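Local coordinates for protein polyphosphate kinase (Porphyromonas gingivalis, PDB 2O8R) that probably catalyses the reversible transfer of the terminal phosphate of ATP to a growing long-chain polyphosphate, at residues A[559-573]-A[581-595]. The protein carries 3 engineered substitutions. Sequence-based numbering, arbitrary orientation.
Sequences SEAGVEIDLIVRGIC and QSRNIRVTRLVDMYL
Leu595 lies across Arg570, nearly perpendicular to it, the leucine CG lying over the centre of one guanidinium face, 3.6 Å from Arg570 CZ. Arg570 sends CG between its backbone N and carbonyl carbon (chi1 60°) and then runs extended to NE, which carries the flat group out to that leucine. Arg570 is a predicted ATP-binding residue, and Leu595 neighbours two more, Tyr474 and His597, so this packing probably borders the nucleotide site.

At the other end, Asn584 closes on the end of helix 549-560, where Gly562 completes a Schellman motif. Asn584 ND2 donates to Ser559 O (2.8 Å), approaching from the face opposite Gly562 N, so two donors grip that carbonyl. Ser559 OG, swung away from its own N (chi1 -179°), accepts from Asn584 N at 2.8 Å. The backbone O of Asn584 accepts from Ile565 N, opening a run of parallel bridges from Ile565-Ile585 to Ile568-Thr588.

Along one face of these strands, Asp566 OD2 forms a salt bridge with Arg586 NH2 (2.7 Å), carboxylate and guanidinium planes standing 83° apart; the OH of Tyr538 also hydrogen-bonds to Asp566 OD2. Just past Val569, Arg589 donates NE to Arg570 O (2.9 Å) and NH2 to Gly571 O (3.0 Å), holding the loop at Arg570 and Gly571, while its NH1 reaches Asn665 and Ser19.

Strands 564-569 and 585-589 are interior, parallel neighbours in the mixed sheet of C-terminal domain 2, of the phospholipase D clan, with 538-543 beside 564-569 and 657-659 beside 585-589; helix 636-651 packs on the Asp566 and Ile568 face, and helix 13-29 meets Arg570 and Val591.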
loop_
_atom_site.group_PDB
_atom_site.type_symbol
_atom_site.label_atom_id
_atom_site.label_comp_id
_atom_site.label_asym_id
_atom_site.label_seq_id
_atom_site.Cartn_x
_atom_site.Cartn_y
_atom_site.Cartn_z
ATOM N N SER A 559 -36.322 19.116 -27.360
ATOM C CA SER A 559 -35.745 19.613 -28.607
ATOM C C SER A 559 -36.837 19.866 -29.644
ATOM O O SER A 559 -36.982 20.990 -30.146
ATOM C CB SER A 559 -34.723 18.616 -29.155
ATOM O OG SER A 559 -34.127 19.092 -30.347
ATOM N N GLU A 560 -37.606 18.815 -29.936
ATOM C CA GLU A 560 -38.778 18.882 -30.812
ATOM C C GLU A 560 -39.676 20.070 -30.482
ATOM O O GLU A 560 -40.173 20.739 -31.385
ATOM C CB GLU A 560 -39.589 17.586 -30.701
ATOM C CG GLU A 560 -39.009 16.402 -31.475
ATOM C CD GLU A 560 -39.660 15.080 -31.129
ATOM O OE1 GLU A 560 -40.292 14.986 -30.053
ATOM O OE2 GLU A 560 -39.542 14.124 -31.932
ATOM N N ALA A 561 -39.857 20.337 -29.187
ATOM C CA ALA A 561 -40.700 21.431 -28.704
ATOM C C ALA A 561 -40.064 22.811 -28.828
ATOM O O ALA A 561 -40.630 23.782 -28.347
ATOM C CB ALA A 561 -41.073 21.196 -27.258
ATOM N N GLY A 562 -38.883 22.899 -29.431
ATOM C CA GLY A 562 -38.182 24.170 -29.512
ATOM C C GLY A 562 -37.284 24.530 -28.333
ATOM O O GLY A 562 -36.716 25.629 -28.310
ATOM N N VAL A 563 -37.141 23.631 -27.353
ATOM C CA VAL A 563 -36.167 23.847 -26.267
ATOM C C VAL A 563 -34.735 23.556 -26.755
ATOM O O VAL A 563 -34.462 22.484 -27.297
ATOM C CB VAL A 563 -36.479 23.002 -24.987
ATOM C CG1 VAL A 563 -35.526 23.362 -23.855
ATOM C CG2 VAL A 563 -37.944 23.172 -24.531
ATOM N N GLU A 564 -33.839 24.526 -26.572
ATOM C CA GLU A 564 -32.418 24.386 -26.923
ATOM C C GLU A 564 -31.605 23.733 -25.801
ATOM O O GLU A 564 -31.734 24.098 -24.622
ATOM C CB GLU A 564 -31.811 25.750 -27.198
ATOM C CG GLU A 564 -32.212 26.387 -28.496
ATOM C CD GLU A 564 -31.287 27.534 -28.864
ATOM O OE1 GLU A 564 -30.459 27.944 -28.010
ATOM O OE2 GLU A 564 -31.380 28.013 -30.014
ATOM N N ILE A 565 -30.754 22.780 -26.172
ATOM C CA ILE A 565 -30.000 22.009 -25.187
ATOM C C ILE A 565 -28.486 21.911 -25.470
ATOM O O ILE A 565 -28.065 21.456 -26.544
ATOM C CB ILE A 565 -30.585 20.576 -25.017
ATOM C CG1 ILE A 565 -32.119 20.597 -24.971
ATOM C CG2 ILE A 565 -30.024 19.926 -23.761
ATOM C CD1 ILE A 565 -32.768 19.228 -24.972
ATOM N N ASP A 566 -27.681 22.337 -24.496
ATOM C CA ASP A 566 -26.251 22.047 -24.491
ATOM C C ASP A 566 -25.912 20.927 -23.508
ATOM O O ASP A 566 -26.101 21.070 -22.297
ATOM C CB ASP A 566 -25.456 23.288 -24.121
ATOM C CG ASP A 566 -24.961 24.042 -25.322
ATOM O OD1 ASP A 566 -24.343 23.430 -26.217
ATOM O OD2 ASP A 566 -25.180 25.266 -25.365
ATOM N N LEU A 567 -25.414 19.819 -24.044
ATOM C CA LEU A 567 -24.942 18.699 -23.250
ATOM C C LEU A 567 -23.435 18.692 -23.253
ATOM O O LEU A 567 -22.819 18.738 -24.312
ATOM C CB LEU A 567 -25.413 17.375 -23.844
ATOM C CG LEU A 567 -26.882 17.006 -23.647
ATOM C CD1 LEU A 567 -27.230 15.790 -24.477
ATOM C CD2 LEU A 567 -27.166 16.738 -22.186
ATOM N N ILE A 568 -22.840 18.636 -22.066
ATOM C CA ILE A 568 -21.405 18.414 -21.928
ATOM C C ILE A 568 -21.210 17.053 -21.240
ATOM O O ILE A 568 -21.303 16.929 -20.010
ATOM C CB ILE A 568 -20.733 19.570 -21.163
ATOM C CG1 ILE A 568 -21.028 20.909 -21.847
ATOM C CG2 ILE A 568 -19.240 19.365 -21.077
ATOM C CD1 ILE A 568 -20.455 22.121 -21.124
ATOM N N VAL A 569 -20.994 16.026 -22.057
ATOM C CA VAL A 569 -20.877 14.638 -21.587
ATOM C C VAL A 569 -19.573 13.996 -22.038
ATOM O O VAL A 569 -19.351 13.847 -23.236
ATOM C CB VAL A 569 -22.016 13.775 -22.121
ATOM C CG1 VAL A 569 -21.829 12.323 -21.690
ATOM C CG2 VAL A 569 -23.327 14.301 -21.614
ATOM N N ARG A 570 -18.710 13.612 -21.098
ATOM C CA ARG A 570 -17.402 13.098 -21.508
ATOM C C ARG A 570 -17.418 11.623 -21.869
ATOM O O ARG A 570 -16.743 11.205 -22.808
ATOM C CB ARG A 570 -16.281 13.436 -20.514
ATOM C CG ARG A 570 -16.472 12.908 -19.141
ATOM C CD ARG A 570 -15.161 12.731 -18.402
ATOM N NE ARG A 570 -15.355 11.653 -17.434
ATOM C CZ ARG A 570 -14.693 10.503 -17.437
ATOM N NH1 ARG A 570 -13.722 10.288 -18.315
ATOM N NH2 ARG A 570 -14.981 9.580 -16.536
ATOM N N GLY A 571 -18.204 10.837 -21.148
ATOM C CA GLY A 571 -18.212 9.391 -21.370
ATOM C C GLY A 571 -19.306 8.925 -22.301
ATOM O O GLY A 571 -19.424 9.391 -23.436
ATOM N N ILE A 572 -20.115 8.002 -21.804
ATOM C CA ILE A 572 -21.169 7.408 -22.592
ATOM C C ILE A 572 -22.288 8.399 -22.851
ATOM O O ILE A 572 -22.817 8.994 -21.928
ATOM C CB ILE A 572 -21.734 6.155 -21.913
ATOM C CG1 ILE A 572 -20.739 5.002 -21.996
ATOM C CG2 ILE A 572 -23.011 5.711 -22.575
ATOM C CD1 ILE A 572 -21.226 3.786 -21.223
ATOM N N CYS A 573 -22.622 8.579 -24.124
ATOM C CA CYS A 573 -23.809 9.306 -24.508
ATOM C C CYS A 573 -24.611 8.543 -25.560
ATOM O O CYS A 573 -24.092 8.216 -26.619
ATOM C CB CYS A 573 -23.433 10.675 -25.035
ATOM S SG CYS A 573 -24.852 11.737 -25.228
ATOM N N GLN A 581 -34.976 14.849 -34.317
ATOM C CA GLN A 581 -35.488 14.820 -32.939
ATOM C C GLN A 581 -34.562 15.498 -31.933
ATOM O O GLN A 581 -34.944 15.732 -30.786
ATOM C CB GLN A 581 -35.779 13.388 -32.495
ATOM C CG GLN A 581 -36.673 12.611 -33.456
ATOM C CD GLN A 581 -35.905 11.722 -34.428
ATOM O OE1 GLN A 581 -36.107 10.516 -34.453
ATOM N NE2 GLN A 581 -35.039 12.316 -35.237
ATOM N N SER A 582 -33.349 15.809 -32.385
ATOM C CA SER A 582 -32.308 16.392 -31.558
ATOM C C SER A 582 -31.786 17.654 -32.229
ATOM O O SER A 582 -30.685 18.135 -31.926
ATOM C CB SER A 582 -31.170 15.389 -31.368
ATOM O OG SER A 582 -30.411 15.239 -32.562
ATOM N N ARG A 583 -32.600 18.184 -33.139
ATOM C CA ARG A 583 -32.265 19.359 -33.932
ATOM C C ARG A 583 -31.812 20.544 -33.084
ATOM O O ARG A 583 -30.934 21.291 -33.495
ATOM C CB ARG A 583 -33.442 19.705 -34.858
ATOM C CG ARG A 583 -33.667 21.180 -35.193
ATOM C CD ARG A 583 -34.613 21.365 -36.394
ATOM N NE ARG A 583 -35.669 20.351 -36.472
ATOM C CZ ARG A 583 -35.764 19.430 -37.431
ATOM N NH1 ARG A 583 -34.870 19.381 -38.414
ATOM N NH2 ARG A 583 -36.759 18.555 -37.409
ATOM N N ASN A 584 -32.388 20.699 -31.900
ATOM C CA ASN A 584 -32.002 21.789 -31.006
ATOM C C ASN A 584 -30.996 21.417 -29.924
ATOM O O ASN A 584 -30.822 22.167 -28.962
ATOM C CB ASN A 584 -33.237 22.379 -30.352
ATOM C CG ASN A 584 -34.083 23.134 -31.324
ATOM O OD1 ASN A 584 -33.563 23.831 -32.190
ATOM N ND2 ASN A 584 -35.397 23.002 -31.199
ATOM N N ILE A 585 -30.341 20.266 -30.081
ATOM C CA ILE A 585 -29.355 19.807 -29.111
ATOM C C ILE A 585 -27.930 19.881 -29.656
ATOM O O ILE A 585 -27.671 19.465 -30.785
ATOM C CB ILE A 585 -29.668 18.374 -28.623
ATOM C CG1 ILE A 585 -31.161 18.247 -28.300
ATOM C CG2 ILE A 585 -28.813 18.026 -27.390
ATOM C CD1 ILE A 585 -31.582 16.934 -27.690
ATOM N N ARG A 586 -27.019 20.433 -28.854
ATOM C CA ARG A 586 -25.573 20.371 -29.133
ATOM C C ARG A 586 -24.881 19.508 -28.086
ATOM O O ARG A 586 -25.086 19.682 -26.888
ATOM C CB ARG A 586 -24.935 21.764 -29.146
ATOM C CG ARG A 586 -25.267 22.587 -30.366
ATOM C CD ARG A 586 -24.276 23.711 -30.620
ATOM N NE ARG A 586 -23.855 24.448 -29.422
ATOM C CZ ARG A 586 -24.592 25.333 -28.741
ATOM N NH1 ARG A 586 -25.855 25.606 -29.080
ATOM N NH2 ARG A 586 -24.053 25.939 -27.690
ATOM N N VAL A 587 -24.059 18.576 -28.547
ATOM C CA VAL A 587 -23.376 17.650 -27.659
ATOM C C VAL A 587 -21.870 17.883 -27.669
ATOM O O VAL A 587 -21.188 17.713 -28.692
ATOM C CB VAL A 587 -23.675 16.198 -28.038
ATOM C CG1 VAL A 587 -22.852 15.246 -27.189
ATOM C CG2 VAL A 587 -25.155 15.916 -27.875
ATOM N N THR A 588 -21.358 18.271 -26.511
ATOM C CA THR A 588 -19.942 18.515 -26.359
ATOM C C THR A 588 -19.316 17.491 -25.427
ATOM O O THR A 588 -19.778 17.289 -24.305
ATOM C CB THR A 588 -19.690 19.928 -25.839
ATOM O OG1 THR A 588 -20.261 20.864 -26.764
ATOM C CG2 THR A 588 -18.196 20.200 -25.685
ATOM N N ARG A 589 -18.285 16.823 -25.919
ATOM C CA ARG A 589 -17.429 16.029 -25.071
ATOM C C ARG A 589 -16.134 16.791 -24.817
ATOM O O ARG A 589 -15.389 17.109 -25.748
ATOM C CB ARG A 589 -17.126 14.705 -25.730
ATOM C CG ARG A 589 -15.981 13.955 -25.119
ATOM C CD ARG A 589 -15.751 12.695 -25.911
ATOM N NE ARG A 589 -16.803 11.739 -25.619
ATOM C CZ ARG A 589 -17.237 10.814 -26.462
ATOM N NH1 ARG A 589 -16.712 10.716 -27.673
ATOM N NH2 ARG A 589 -18.205 9.990 -26.087
ATOM N N LEU A 590 -15.888 17.098 -23.548
ATOM C CA LEU A 590 -14.645 17.722 -23.142
ATOM C C LEU A 590 -13.766 16.708 -22.428
ATOM O O LEU A 590 -14.132 16.203 -21.366
ATOM C CB LEU A 590 -14.915 18.922 -22.230
ATOM C CG LEU A 590 -13.648 19.646 -21.772
ATOM C CD1 LEU A 590 -12.863 20.170 -22.970
ATOM C CD2 LEU A 590 -13.984 20.766 -20.782
ATOM N N VAL A 591 -12.622 16.410 -23.036
ATOM C CA VAL A 591 -11.573 15.572 -22.451
ATOM C C VAL A 591 -10.264 16.361 -22.505
ATOM O O VAL A 591 -9.881 16.878 -23.558
ATOM C CB VAL A 591 -11.410 14.247 -23.224
ATOM C CG1 VAL A 591 -10.037 13.601 -22.977
ATOM C CG2 VAL A 591 -12.527 13.302 -22.877
ATOM N N ASP A 592 -9.607 16.461 -21.356
ATOM C CA ASP A 592 -8.363 17.191 -21.190
ATOM C C ASP A 592 -7.623 16.479 -20.040
ATOM O O ASP A 592 -8.001 15.366 -19.650
ATOM C CB ASP A 592 -8.685 18.644 -20.834
ATOM C CG ASP A 592 -7.570 19.636 -21.203
ATOM O OD1 ASP A 592 -6.452 19.228 -21.580
ATOM O OD2 ASP A 592 -7.821 20.860 -21.101
HETATM N N MSE A 593 -6.586 17.112 -19.491
HETATM C CA MSE A 593 -5.783 16.499 -18.433
HETATM C C MSE A 593 -6.554 16.120 -17.160
HETATM O O MSE A 593 -6.304 15.061 -16.576
HETATM C CB MSE A 593 -4.622 17.405 -18.066
HETATM C CG MSE A 593 -3.550 16.682 -17.287
HETATM SE SE MSE A 593 -2.083 17.831 -16.755
HETATM C CE MSE A 593 -0.669 16.481 -16.825
ATOM N N TYR A 594 -7.467 16.988 -16.725
ATOM C CA TYR A 594 -8.302 16.698 -15.570
ATOM C C TYR A 594 -9.496 15.907 -16.028
ATOM O O TYR A 594 -10.012 16.133 -17.117
ATOM C CB TYR A 594 -8.806 17.973 -14.882
ATOM C CG TYR A 594 -7.740 18.928 -14.411
ATOM C CD1 TYR A 594 -6.507 18.475 -13.965
ATOM C CD2 TYR A 594 -7.986 20.287 -14.376
ATOM C CE1 TYR A 594 -5.551 19.345 -13.543
ATOM C CE2 TYR A 594 -7.039 21.163 -13.945
ATOM C CZ TYR A 594 -5.821 20.695 -13.535
ATOM O OH TYR A 594 -4.870 21.592 -13.107
ATOM N N LEU A 595 -9.945 14.977 -15.199
ATOM C CA LEU A 595 -11.127 14.216 -15.544
ATOM C C LEU A 595 -12.348 15.073 -15.216
ATOM O O LEU A 595 -12.568 15.469 -14.063
ATOM C CB LEU A 595 -11.129 12.866 -14.830
ATOM C CG LEU A 595 -12.208 11.843 -15.176
ATOM C CD1 LEU A 595 -11.644 10.438 -15.362
ATOM C CD2 LEU A 595 -13.225 11.839 -14.088
HETATM O O HOH W 1 -22.776 21.169 -26.151
#